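Local coordinates for protein PcaV transcriptional regulator (Streptomyces coelicolor, PDB 4G9Y) that probably acts as a DNA-binding transcription factor of the MarR family, a winged helix-turn-helix regulator that responds to the ligand 3,4-dihydroxybenzoate, at residues A[20-33]-A[109-121]. Residues are numbered along the deposited sequence; the frame is centred on the assembly and turned at random.
Sequences LQQAHYLLWNTMVS and LGVRIARMNQVFL
His-24, midway along its helix, and Asn-117, in the last turns of helix 100-121, form a polar link where the axes of 20-31 and 109-121 run at 137°, roughly antiparallel. The imidazole donates from NE2 to Asn-117 OD1 (2.9 Å, N-H...O 159°), with ring and amide nearly coplanar. Turned with CG anti to the backbone N (chi1 -171°), His-24 also directs its CD2 edge onto the face of Phe-120 in a T-shaped stack, centroids 4.9 Å apart. Replacing His-24 by an alanine is likely to leave Asn-117 OD1 without this donor and to take the imidazole edge away from the Phe-120 face.

At the C-terminal end of helix 13-31, Arg-112 NE donates to the backbone Val-32 O (3.0 Å), and a water donates to both Met-31 O and Arg-112 O.

Two side chains of 109-121 pack as knobs into holes. Phe-120 fits among Leu-20, Ala-23, His-24 and Leu-27, with Leu-20 CD1 3.6 Å from its CZ. Met-116, bent at chi2 and chi3, enters between His-24, Leu-27, Trp-28 and Met-31, its CE 3.8 Å from Trp-28 CE3. Beyond it, Ile-113 CD1 meets Trp-28 CH2 at 3.5 Å, while Met-31 CE lies against Val-119 CG2.

Val-139 of the second subunit packs on Leu-20 and Phe-120. The pairing thus joins the N-terminal helix to the long helix 100-121 beside the dimer interface of the MarR fold, at the 3,4-dihydroxybenzoate site to which His-24 belongs.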
ATOM      1  N   LEU A  20      -5.181   7.003   1.760  1.00 21.75           N
ATOM      2  CA  LEU A  20      -4.188   7.895   2.342  1.00 15.91           C
ATOM      3  C   LEU A  20      -2.814   7.552   1.823  1.00 18.66           C
ATOM      4  O   LEU A  20      -2.017   8.424   1.483  1.00 18.40           O
ATOM      5  CB  LEU A  20      -4.187   7.769   3.869  1.00 15.73           C
ATOM      6  CG  LEU A  20      -3.181   8.679   4.582  1.00 16.02           C
ATOM      7  CD1 LEU A  20      -3.539  10.151   4.368  1.00 17.94           C
ATOM      8  CD2 LEU A  20      -3.142   8.352   6.068  1.00 17.28           C
ATOM      9  N   GLN A  21      -2.518   6.264   1.764  1.00 17.36           N
ATOM     10  CA  GLN A  21      -1.222   5.853   1.255  1.00 15.65           C
ATOM     11  C   GLN A  21      -1.088   6.170  -0.234  1.00 16.70           C
ATOM     12  O   GLN A  21      -0.052   6.645  -0.685  1.00 16.52           O
ATOM     13  CB  GLN A  21      -1.012   4.355   1.514  1.00 18.59           C
ATOM     14  CG  GLN A  21       0.410   3.891   1.254  1.00 30.77           C
ATOM     15  CD  GLN A  21       0.646   3.521  -0.195  1.00 50.54           C
ATOM     16  OE1 GLN A  21      -0.288   3.155  -0.916  1.00 52.34           O
ATOM     17  NE2 GLN A  21       1.901   3.610  -0.632  1.00 60.69           N
ATOM     18  N   GLN A  22      -2.141   5.908  -1.003  1.00 17.08           N
ATOM     19  CA  GLN A  22      -2.131   6.229  -2.427  1.00 22.59           C
ATOM     20  C   GLN A  22      -2.010   7.726  -2.693  1.00 21.38           C
ATOM     21  O   GLN A  22      -1.358   8.144  -3.644  1.00 20.93           O
ATOM     22  CB  GLN A  22      -3.397   5.692  -3.094  1.00 26.76           C
ATOM     23  CG  GLN A  22      -3.425   4.173  -3.130  1.00 38.33           C
ATOM     24  CD  GLN A  22      -4.681   3.607  -3.781  1.00 51.14           C
ATOM     25  OE1 GLN A  22      -5.560   4.353  -4.236  1.00 55.62           O
ATOM     26  NE2 GLN A  22      -4.767   2.278  -3.835  1.00 44.98           N
ATOM     27  N   ALA A  23      -2.661   8.530  -1.862  1.00 19.20           N
ATOM     28  CA  ALA A  23      -2.554   9.975  -1.993  1.00 17.02           C
ATOM     29  C   ALA A  23      -1.111  10.433  -1.778  1.00 21.56           C
ATOM     30  O   ALA A  23      -0.630  11.321  -2.472  1.00 21.46           O
ATOM     31  CB  ALA A  23      -3.492  10.662  -1.003  1.00 18.04           C
ATOM     32  N   HIS A  24      -0.409   9.824  -0.831  1.00 18.46           N
ATOM     33  CA  HIS A  24       0.990  10.198  -0.614  1.00 15.10           C
ATOM     34  C   HIS A  24       1.860   9.776  -1.808  1.00 19.38           C
ATOM     35  O   HIS A  24       2.751  10.510  -2.244  1.00 18.55           O
ATOM     36  CB  HIS A  24       1.528   9.578   0.677  1.00 19.85           C
ATOM     37  CG  HIS A  24       2.869  10.103   1.062  1.00 22.26           C
ATOM     38  ND1 HIS A  24       4.043   9.542   0.612  1.00 20.56           N
ATOM     39  CD2 HIS A  24       3.225  11.171   1.814  1.00 19.84           C
ATOM     40  CE1 HIS A  24       5.066  10.234   1.084  1.00 24.56           C
ATOM     41  NE2 HIS A  24       4.596  11.224   1.820  1.00 19.47           N
ATOM     42  N   TYR A  25       1.587   8.590  -2.340  1.00 16.92           N
ATOM     43  CA  TYR A  25       2.308   8.086  -3.513  1.00 20.52           C
ATOM     44  C   TYR A  25       2.076   8.999  -4.714  1.00 22.47           C
ATOM     45  O   TYR A  25       3.003   9.293  -5.475  1.00 22.77           O
ATOM     46  CB  TYR A  25       1.855   6.651  -3.828  1.00 18.56           C
ATOM     47  CG  TYR A  25       2.488   6.031  -5.055  1.00 28.25           C
ATOM     48  CD1 TYR A  25       1.832   6.033  -6.279  1.00 32.71           C
ATOM     49  CD2 TYR A  25       3.742   5.425  -4.981  1.00 32.52           C
ATOM     50  CE1 TYR A  25       2.412   5.455  -7.402  1.00 36.91           C
ATOM     51  CE2 TYR A  25       4.325   4.847  -6.089  1.00 34.85           C
ATOM     52  CZ  TYR A  25       3.660   4.866  -7.298  1.00 38.54           C
ATOM     53  OH  TYR A  25       4.242   4.289  -8.401  1.00 40.71           O
ATOM     54  N   LEU A  26       0.842   9.463  -4.874  1.00 24.54           N
ATOM     55  CA  LEU A  26       0.519  10.414  -5.944  1.00 21.35           C
ATOM     56  C   LEU A  26       1.320  11.710  -5.801  1.00 25.75           C
ATOM     57  O   LEU A  26       1.863  12.222  -6.778  1.00 25.92           O
ATOM     58  CB  LEU A  26      -0.988  10.714  -5.972  1.00 19.99           C
ATOM     59  CG  LEU A  26      -1.441  11.842  -6.906  1.00 33.67           C
ATOM     60  CD1 LEU A  26      -1.291  11.436  -8.360  1.00 40.87           C
ATOM     61  CD2 LEU A  26      -2.875  12.277  -6.604  1.00 34.04           C
ATOM     62  N   LEU A  27       1.413  12.239  -4.584  1.00 22.60           N
ATOM     63  CA  LEU A  27       2.148  13.489  -4.384  1.00 21.83           C
ATOM     64  C   LEU A  27       3.649  13.307  -4.570  1.00 24.60           C
ATOM     65  O   LEU A  27       4.334  14.214  -5.034  1.00 26.50           O
ATOM     66  CB  LEU A  27       1.867  14.087  -3.006  1.00 24.14           C
ATOM     67  CG  LEU A  27       0.608  14.943  -2.849  1.00 31.31           C
ATOM     68  CD1 LEU A  27       0.752  15.792  -1.599  1.00 29.62           C
ATOM     69  CD2 LEU A  27       0.369  15.828  -4.072  1.00 26.27           C
ATOM     70  N   TRP A  28       4.165  12.139  -4.204  1.00 20.91           N
ATOM     71  CA  TRP A  28       5.573  11.854  -4.476  1.00 21.93           C
ATOM     72  C   TRP A  28       5.836  11.967  -5.965  1.00 26.07           C
ATOM     73  O   TRP A  28       6.815  12.577  -6.401  1.00 25.44           O
ATOM     74  CB  TRP A  28       5.982  10.463  -3.995  1.00 21.93           C
ATOM     75  CG  TRP A  28       7.464  10.145  -4.288  1.00 22.18           C
ATOM     76  CD1 TRP A  28       8.011   9.737  -5.481  1.00 27.03           C
ATOM     77  CD2 TRP A  28       8.552  10.224  -3.356  1.00 20.56           C
ATOM     78  NE1 TRP A  28       9.375   9.557  -5.340  1.00 25.63           N
ATOM     79  CE2 TRP A  28       9.726   9.850  -4.046  1.00 23.70           C
ATOM     80  CE3 TRP A  28       8.640  10.557  -1.991  1.00 19.50           C
ATOM     81  CZ2 TRP A  28      10.970   9.816  -3.427  1.00 19.10           C
ATOM     82  CZ3 TRP A  28       9.881  10.522  -1.382  1.00 17.43           C
ATOM     83  CH2 TRP A  28      11.029  10.156  -2.099  1.00 17.05           C
ATOM     84  N   ASN A  29       4.957  11.372  -6.753  1.00 26.05           N
ATOM     85  CA  ASN A  29       5.153  11.351  -8.186  1.00 25.35           C
ATOM     86  C   ASN A  29       4.950  12.716  -8.845  1.00 31.56           C
ATOM     87  O   ASN A  29       5.611  13.038  -9.829  1.00 39.14           O
ATOM     88  CB  ASN A  29       4.310  10.246  -8.844  1.00 28.76           C
ATOM     89  CG  ASN A  29       4.936   8.876  -8.665  1.00 38.84           C
ATOM     90  OD1 ASN A  29       5.797   8.476  -9.445  1.00 46.46           O
ATOM     91  ND2 ASN A  29       4.555   8.176  -7.602  1.00 35.71           N
ATOM     92  N   THR A  30       4.077  13.543  -8.289  1.00 31.53           N
ATOM     93  CA  THR A  30       3.841  14.842  -8.908  1.00 35.60           C
ATOM     94  C   THR A  30       4.746  15.945  -8.343  1.00 32.58           C
ATOM     95  O   THR A  30       5.046  16.904  -9.029  1.00 28.42           O
ATOM     96  CB  THR A  30       2.369  15.270  -8.809  1.00 35.30           C
ATOM     97  OG1 THR A  30       2.008  15.368  -7.439  1.00 31.41           O
ATOM     98  CG2 THR A  30       1.446  14.251  -9.486  1.00 40.87           C
ATOM     99  N   MET A  31       5.202  15.809  -7.107  1.00 25.73           N
ATOM    100  CA  MET A  31       5.965  16.892  -6.486  1.00 26.88           C
ATOM    101  C   MET A  31       7.433  16.554  -6.193  1.00 29.95           C
ATOM    102  O   MET A  31       8.236  17.441  -5.888  1.00 28.39           O
ATOM    103  CB  MET A  31       5.291  17.347  -5.188  1.00 23.31           C
ATOM    104  CG  MET A  31       3.948  18.030  -5.390  1.00 29.29           C
ATOM    105  SD  MET A  31       3.339  18.574  -3.787  1.00 36.36           S
ATOM    106  CE  MET A  31       4.573  19.821  -3.359  1.00 34.56           C
ATOM    107  N   VAL A  32       7.780  15.279  -6.232  1.00 23.26           N
ATOM    108  CA  VAL A  32       9.155  14.904  -5.922  1.00 23.26           C
ATOM    109  C   VAL A  32       9.854  14.428  -7.175  1.00 29.84           C
ATOM    110  O   VAL A  32      10.749  15.098  -7.671  1.00 26.82           O
ATOM    111  CB  VAL A  32       9.246  13.842  -4.827  1.00 21.58           C
ATOM    112  CG1 VAL A  32      10.698  13.454  -4.595  1.00 17.65           C
ATOM    113  CG2 VAL A  32       8.600  14.366  -3.513  1.00 17.03           C
ATOM    114  N   SER A  33       9.423  13.284  -7.697  1.00 24.88           N
ATOM    115  CA  SER A  33      10.025  12.718  -8.889  1.00 29.33           C
ATOM    116  C   SER A  33       9.182  11.606  -9.491  1.00 30.95           C
ATOM    117  O   SER A  33       8.673  10.736  -8.785  1.00 33.04           O
ATOM    118  CB  SER A  33      11.410  12.156  -8.572  1.00 28.72           C
ATOM    119  OG  SER A  33      11.958  11.557  -9.735  1.00 27.45           O
ATOM    120  N   LEU A 109      16.364  16.254  -4.273  1.00 20.97           N
ATOM    121  CA  LEU A 109      15.144  15.528  -3.913  1.00 20.52           C
ATOM    122  C   LEU A 109      14.752  15.788  -2.460  1.00 24.69           C
ATOM    123  O   LEU A 109      13.576  15.926  -2.163  1.00 23.09           O
ATOM    124  CB  LEU A 109      15.285  14.030  -4.177  1.00 20.21           C
ATOM    125  CG  LEU A 109      15.394  13.691  -5.672  1.00 25.99           C
ATOM    126  CD1 LEU A 109      15.527  12.210  -5.888  1.00 24.67           C
ATOM    127  CD2 LEU A 109      14.222  14.239  -6.473  1.00 30.90           C
ATOM    128  N   GLY A 110      15.739  15.855  -1.567  1.00 22.94           N
ATOM    129  CA  GLY A 110      15.486  16.147  -0.164  1.00 23.58           C
ATOM    130  C   GLY A 110      14.678  17.426   0.043  1.00 27.41           C
ATOM    131  O   GLY A 110      13.720  17.467   0.828  1.00 25.96           O
ATOM    132  N   VAL A 111      15.066  18.476  -0.667  1.00 27.13           N
ATOM    133  CA  VAL A 111      14.341  19.733  -0.610  1.00 29.59           C
ATOM    134  C   VAL A 111      12.898  19.533  -1.096  1.00 29.66           C
ATOM    135  O   VAL A 111      11.960  20.045  -0.502  1.00 24.35           O
ATOM    136  CB  VAL A 111      15.051  20.809  -1.442  1.00 31.23           C
ATOM    137  CG1 VAL A 111      14.146  22.017  -1.658  1.00 34.65           C
ATOM    138  CG2 VAL A 111      16.363  21.227  -0.764  1.00 32.27           C
ATOM    139  N   ARG A 112      12.724  18.766  -2.166  1.00 25.20           N
ATOM    140  CA  ARG A 112      11.390  18.536  -2.719  1.00 26.57           C
ATOM    141  C   ARG A 112      10.544  17.677  -1.783  1.00 24.86           C
ATOM    142  O   ARG A 112       9.336  17.888  -1.646  1.00 24.27           O
ATOM    143  CB  ARG A 112      11.489  17.906  -4.113  1.00 21.51           C
ATOM    144  CG  ARG A 112      12.219  18.831  -5.105  1.00 29.73           C
ATOM    145  CD  ARG A 112      12.362  18.232  -6.497  1.00 38.70           C
ATOM    146  NE  ARG A 112      11.078  18.059  -7.170  1.00 53.45           N
ATOM    147  CZ  ARG A 112      10.474  19.001  -7.889  1.00 63.01           C
ATOM    148  NH1 ARG A 112      11.034  20.195  -8.025  1.00 73.17           N
ATOM    149  NH2 ARG A 112       9.308  18.749  -8.471  1.00 62.82           N
ATOM    150  N   ILE A 113      11.185  16.720  -1.123  1.00 19.64           N
ATOM    151  CA  ILE A 113      10.471  15.829  -0.232  1.00 20.31           C
ATOM    152  C   ILE A 113       9.934  16.618   0.954  1.00 27.02           C
ATOM    153  O   ILE A 113       8.797  16.414   1.380  1.00 24.39           O
ATOM    154  CB  ILE A 113      11.364  14.672   0.241  1.00 19.38           C
ATOM    155  CG1 ILE A 113      11.609  13.701  -0.925  1.00 20.32           C
ATOM    156  CG2 ILE A 113      10.731  13.938   1.443  1.00 14.07           C
ATOM    157  CD1 ILE A 113      12.801  12.804  -0.716  1.00 19.53           C
ATOM    158  N   ALA A 114      10.749  17.533   1.469  1.00 25.62           N
ATOM    159  CA  ALA A 114      10.354  18.348   2.612  1.00 27.22           C
ATOM    160  C   ALA A 114       9.142  19.215   2.258  1.00 26.85           C
ATOM    161  O   ALA A 114       8.194  19.339   3.036  1.00 23.94           O
ATOM    162  CB  ALA A 114      11.526  19.221   3.076  1.00 26.39           C
ATOM    163  N   ARG A 115       9.177  19.807   1.074  1.00 21.79           N
ATOM    164  CA  ARG A 115       8.077  20.632   0.609  1.00 23.27           C
ATOM    165  C   ARG A 115       6.828  19.779   0.383  1.00 27.74           C
ATOM    166  O   ARG A 115       5.702  20.184   0.721  1.00 21.76           O
ATOM    167  CB  ARG A 115       8.483  21.371  -0.672  1.00 34.43           C
ATOM    168  CG  ARG A 115       7.505  22.442  -1.133  1.00 48.43           C
ATOM    169  CD  ARG A 115       8.208  23.781  -1.357  0.50 54.91           C
ATOM    170  NE  ARG A 115       9.263  23.693  -2.364  0.50 54.85           N
ATOM    171  CZ  ARG A 115      10.559  23.878  -2.124  0.50 47.58           C
ATOM    172  NH1 ARG A 115      10.990  24.174  -0.904  0.50 36.85           N
ATOM    173  NH2 ARG A 115      11.430  23.769  -3.116  0.50 49.22           N
ATOM    174  N   MET A 116       7.029  18.596  -0.182  1.00 18.98           N
ATOM    175  CA  MET A 116       5.912  17.722  -0.505  1.00 21.42           C
ATOM    176  C   MET A 116       5.170  17.272   0.746  1.00 20.09           C
ATOM    177  O   MET A 116       3.939  17.291   0.788  1.00 21.47           O
ATOM    178  CB  MET A 116       6.377  16.508  -1.312  1.00 20.10           C
ATOM    179  CG  MET A 116       5.241  15.570  -1.685  1.00 22.10           C
ATOM    180  SD  MET A 116       4.987  14.305  -0.418  1.00 25.89           S
ATOM    181  CE  MET A 116       6.509  13.346  -0.545  1.00 18.38           C
ATOM    182  N   ASN A 117       5.912  16.858   1.764  1.00 16.02           N
ATOM    183  CA  ASN A 117       5.287  16.439   3.014  1.00 17.90           C
ATOM    184  C   ASN A 117       4.582  17.571   3.764  1.00 22.27           C
ATOM    185  O   ASN A 117       3.584  17.345   4.433  1.00 20.41           O
ATOM    186  CB  ASN A 117       6.297  15.734   3.919  1.00 18.86           C
ATOM    187  CG  ASN A 117       6.568  14.329   3.463  1.00 22.61           C
ATOM    188  OD1 ASN A 117       5.640  13.585   3.112  1.00 24.87           O
ATOM    189  ND2 ASN A 117       7.836  13.960   3.419  1.00 20.70           N
ATOM    190  N   GLN A 118       5.096  18.784   3.642  1.00 25.95           N
ATOM    191  CA  GLN A 118       4.416  19.948   4.203  1.00 25.95           C
ATOM    192  C   GLN A 118       3.094  20.198   3.464  1.00 26.38           C
ATOM    193  O   GLN A 118       2.068  20.462   4.081  1.00 23.23           O
ATOM    194  CB  GLN A 118       5.335  21.175   4.138  1.00 30.12           C
ATOM    195  CG  GLN A 118       4.598  22.495   3.996  1.00 52.31           C
ATOM    196  CD  GLN A 118       5.512  23.691   4.180  1.00 71.38           C
ATOM    197  OE1 GLN A 118       6.726  23.540   4.341  1.00 73.05           O
ATOM    198  NE2 GLN A 118       4.934  24.887   4.162  1.00 80.01           N
ATOM    199  N   VAL A 119       3.116  20.098   2.138  1.00 15.69           N
ATOM    200  CA  VAL A 119       1.886  20.204   1.351  1.00 27.21           C
ATOM    201  C   VAL A 119       0.874  19.073   1.646  1.00 26.57           C
ATOM    202  O   VAL A 119      -0.331  19.304   1.735  1.00 24.83           O
ATOM    203  CB  VAL A 119       2.214  20.303  -0.164  1.00 23.84           C
ATOM    204  CG1 VAL A 119       0.966  20.125  -1.023  1.00 27.91           C
ATOM    205  CG2 VAL A 119       2.899  21.628  -0.466  1.00 27.42           C
ATOM    206  N   PHE A 120       1.364  17.850   1.807  1.00 18.95           N
ATOM    207  CA  PHE A 120       0.520  16.711   2.186  1.00 17.82           C
ATOM    208  C   PHE A 120      -0.300  16.945   3.474  1.00 19.77           C
ATOM    209  O   PHE A 120      -1.488  16.586   3.553  1.00 17.05           O
ATOM    210  CB  PHE A 120       1.411  15.468   2.346  1.00 17.98           C
ATOM    211  CG  PHE A 120       0.663  14.182   2.587  1.00 16.68           C
ATOM    212  CD1 PHE A 120      -0.153  13.643   1.607  1.00 18.70           C
ATOM    213  CD2 PHE A 120       0.823  13.488   3.776  1.00 13.24           C
ATOM    214  CE1 PHE A 120      -0.813  12.434   1.813  1.00 16.19           C
ATOM    215  CE2 PHE A 120       0.156  12.275   4.004  1.00 21.13           C
ATOM    216  CZ  PHE A 120      -0.658  11.743   3.016  1.00 20.84           C
ATOM    217  N   LEU A 121       0.342  17.528   4.483  1.00 15.35           N
ATOM    218  CA  LEU A 121      -0.288  17.784   5.776  1.00 16.39           C
ATOM    219  C   LEU A 121      -0.975  19.155   5.844  1.00 18.19           C
ATOM    220  O   LEU A 121      -1.665  19.459   6.811  1.00 19.33           O
ATOM    221  CB  LEU A 121       0.759  17.693   6.887  1.00 17.42           C
ATOM    222  CG  LEU A 121       1.341  16.283   7.084  1.00 28.53           C
ATOM    223  CD1 LEU A 121       2.342  16.252   8.218  1.00 33.74           C
ATOM    224  CD2 LEU A 121       0.228  15.305   7.333  1.00 21.86           C
TER
HETATM  225  O   HOH W   1       8.142  19.237  -3.795  1.00 36.96           O